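PDB 5FJQ: carbohydrate binding protein, putative, cpb33A from Cellvibrio japonicus, which probably acts as a copper-dependent lytic polysaccharide monooxygenase on chitin, this chain being the catalytic family AA10 domain of a longer protein. Local coordinates for residues A[105-110]-A[142-147]. Sequence-based numbering, arbitrary orientation.
Sequences FRYYIT and HNVILP
Tyr-107 OH and His-142 ND1 share a hydrogen bond of 2.8 Å, in which either group could be the donor. It spans the interior of the beta-sandwich that forms the core of lytic polysaccharide monooxygenases: strand 102-109 belongs to the mixed sheet, strand 139-146 is an outermost strand of the three-stranded antiparallel sheet. The two short segments run nearly parallel, 22° between their directions and their axes 9.1 Å apart at closest approach, a gap bridged by side chains. ND1 lies in the plane of the tyrosine ring at its edge, and the hydroxyl likewise sits near the imidazole plane; the ring planes are inclined at 62°. The bond pairs two buried polar atoms and limits rotation of the imidazole. With CG beside its own backbone N (chi1 -50°), the His-142 ring is directed toward the mixed sheet, where the CB of Phe-105 lies over one imidazole face; the exact spacing of this pair is doubtful, since the modelled atoms come too close. Trp-159 stacks on Phe-105 and Trp-94 meets it at a steeper tilt, and the two tryptophans widen the aromatic cluster. The side chain of Phe-105 is about 10 Å from the bound copper and about 8 Å from that of the copper ligand His-100. Beside the hydrogen bond, Val-144 packs on Tyr-107: CG2, anti to the carbonyl carbon and beside the backbone N, does the touching as a CH-pi donor, 3.8 Å from the ring centroid and almost on the normal. Phe-92 of strand 88-96 touches both residues. Farther along, the aromatic layer gives way to aliphatic packing where strand 139-146 ends: Ile-109 CG2 meets the ring carbon CG of Pro-147 at 4.0 Å.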
loop_
_atom_site.group_PDB
_atom_site.type_symbol
_atom_site.label_atom_id
_atom_site.label_comp_id
_atom_site.label_asym_id
_atom_site.label_seq_id
_atom_site.Cartn_x
_atom_site.Cartn_y
_atom_site.Cartn_z
ATOM N N PHE A 105 -4.864 5.381 10.247
ATOM C CA PHE A 105 -4.165 5.123 8.967
ATOM C C PHE A 105 -2.725 5.477 9.231
ATOM O O PHE A 105 -2.409 6.663 9.648
ATOM C CB PHE A 105 -4.697 5.989 7.787
ATOM C CG PHE A 105 -6.121 5.635 7.357
ATOM C CD1 PHE A 105 -7.220 6.146 8.046
ATOM C CD2 PHE A 105 -6.353 4.716 6.324
ATOM C CE1 PHE A 105 -8.552 5.820 7.686
ATOM C CE2 PHE A 105 -7.666 4.388 5.965
ATOM C CZ PHE A 105 -8.762 4.908 6.660
ATOM N N ARG A 106 -1.830 4.554 8.897
ATOM C CA ARG A 106 -0.415 4.835 9.011
ATOM C C ARG A 106 0.329 4.711 7.699
ATOM O O ARG A 106 0.018 3.840 6.859
ATOM C CB ARG A 106 0.288 3.876 10.018
ATOM C CG ARG A 106 0.004 4.226 11.449
ATOM C CD ARG A 106 0.638 3.192 12.374
ATOM N NE ARG A 106 0.251 3.554 13.738
ATOM C CZ ARG A 106 0.337 2.749 14.803
ATOM N NH1 ARG A 106 0.724 1.503 14.655
ATOM N NH2 ARG A 106 -0.063 3.168 16.003
ATOM N N TYR A 107 1.316 5.600 7.546
ATOM C CA TYR A 107 2.231 5.488 6.441
ATOM C C TYR A 107 3.661 5.256 6.856
ATOM O O TYR A 107 4.185 5.936 7.801
ATOM C CB TYR A 107 2.176 6.737 5.568
ATOM C CG TYR A 107 0.789 6.971 5.021
ATOM C CD1 TYR A 107 -0.269 7.285 5.880
ATOM C CD2 TYR A 107 0.529 6.837 3.670
ATOM C CE1 TYR A 107 -1.551 7.540 5.388
ATOM C CE2 TYR A 107 -0.743 7.107 3.146
ATOM C CZ TYR A 107 -1.771 7.376 4.016
ATOM O OH TYR A 107 -2.991 7.577 3.519
ATOM N N TYR A 108 4.326 4.450 6.020
ATOM C CA TYR A 108 5.770 4.122 6.183
ATOM C C TYR A 108 6.435 4.374 4.866
ATOM O O TYR A 108 5.746 4.513 3.813
ATOM C CB TYR A 108 5.972 2.647 6.582
ATOM C CG TYR A 108 5.280 2.295 7.849
ATOM C CD1 TYR A 108 3.864 2.155 7.910
ATOM C CD2 TYR A 108 6.036 2.063 9.018
ATOM C CE1 TYR A 108 3.242 1.853 9.115
ATOM C CE2 TYR A 108 5.414 1.749 10.187
ATOM C CZ TYR A 108 4.066 1.632 10.238
ATOM O OH TYR A 108 3.568 1.344 11.440
ATOM N N ILE A 109 7.761 4.424 4.912
ATOM C CA ILE A 109 8.593 4.611 3.713
ATOM C C ILE A 109 9.908 3.855 3.854
ATOM O O ILE A 109 10.374 3.625 4.985
ATOM C CB ILE A 109 8.850 6.110 3.357
ATOM C CG1 ILE A 109 9.455 6.199 1.941
ATOM C CG2 ILE A 109 9.757 6.785 4.407
ATOM C CD1 ILE A 109 9.408 7.585 1.287
ATOM N N THR A 110 10.419 3.381 2.702
ATOM C CA THR A 110 11.766 2.928 2.486
ATOM C C THR A 110 12.854 3.994 2.805
ATOM O O THR A 110 12.623 5.223 2.755
ATOM C CB THR A 110 11.891 2.447 1.045
ATOM O OG1 THR A 110 11.160 3.331 0.192
ATOM C CG2 THR A 110 11.208 1.053 0.888
ATOM N N HIS A 142 -4.956 12.004 4.153
ATOM C CA HIS A 142 -3.860 12.189 5.072
ATOM C C HIS A 142 -2.787 13.008 4.357
ATOM O O HIS A 142 -2.300 12.638 3.321
ATOM C CB HIS A 142 -3.390 10.801 5.493
ATOM C CG HIS A 142 -4.519 9.928 5.934
ATOM N ND1 HIS A 142 -4.904 8.795 5.240
ATOM C CD2 HIS A 142 -5.384 10.050 6.963
ATOM C CE1 HIS A 142 -5.957 8.258 5.832
ATOM N NE2 HIS A 142 -6.249 8.978 6.899
ATOM N N ASN A 143 -2.478 14.186 4.900
ATOM C CA ASN A 143 -1.401 14.944 4.360
ATOM C C ASN A 143 -0.051 14.547 4.935
ATOM O O ASN A 143 0.348 15.137 5.945
ATOM C CB ASN A 143 -1.593 16.369 4.775
ATOM C CG ASN A 143 -1.943 17.254 3.614
ATOM O OD1 ASN A 143 -2.931 16.989 2.884
ATOM N ND2 ASN A 143 -1.138 18.315 3.422
ATOM N N VAL A 144 0.665 13.663 4.258
ATOM C CA VAL A 144 1.801 12.905 4.850
ATOM C C VAL A 144 2.973 13.778 4.590
ATOM O O VAL A 144 3.050 14.367 3.487
ATOM C CB VAL A 144 1.987 11.556 4.112
ATOM C CG1 VAL A 144 3.210 10.770 4.613
ATOM C CG2 VAL A 144 0.720 10.745 4.267
ATOM N N ILE A 145 3.852 13.980 5.581
ATOM C CA ILE A 145 5.022 14.769 5.268
ATOM C C ILE A 145 6.132 13.813 4.769
ATOM O O ILE A 145 6.648 12.963 5.531
ATOM C CB ILE A 145 5.480 15.719 6.431
ATOM C CG1 ILE A 145 4.353 16.621 6.977
ATOM C CG2 ILE A 145 6.780 16.458 6.110
ATOM C CD1 ILE A 145 3.439 17.318 5.973
ATOM N N LEU A 146 6.489 13.919 3.491
ATOM C CA LEU A 146 7.535 13.049 2.906
ATOM C C LEU A 146 8.887 13.550 3.354
ATOM O O LEU A 146 9.175 14.781 3.247
ATOM C CB LEU A 146 7.448 13.019 1.387
ATOM C CG LEU A 146 6.078 12.565 0.902
ATOM C CD1 LEU A 146 5.871 12.992 -0.564
ATOM C CD2 LEU A 146 5.833 11.079 1.116
ATOM N N PRO A 147 9.718 12.634 3.902
ATOM C CA PRO A 147 11.044 13.054 4.329
ATOM C C PRO A 147 11.965 13.284 3.129
ATOM O O PRO A 147 11.612 12.917 1.994
ATOM C CB PRO A 147 11.533 11.858 5.168
ATOM C CG PRO A 147 10.897 10.651 4.498
ATOM C CD PRO A 147 9.532 11.158 4.007
#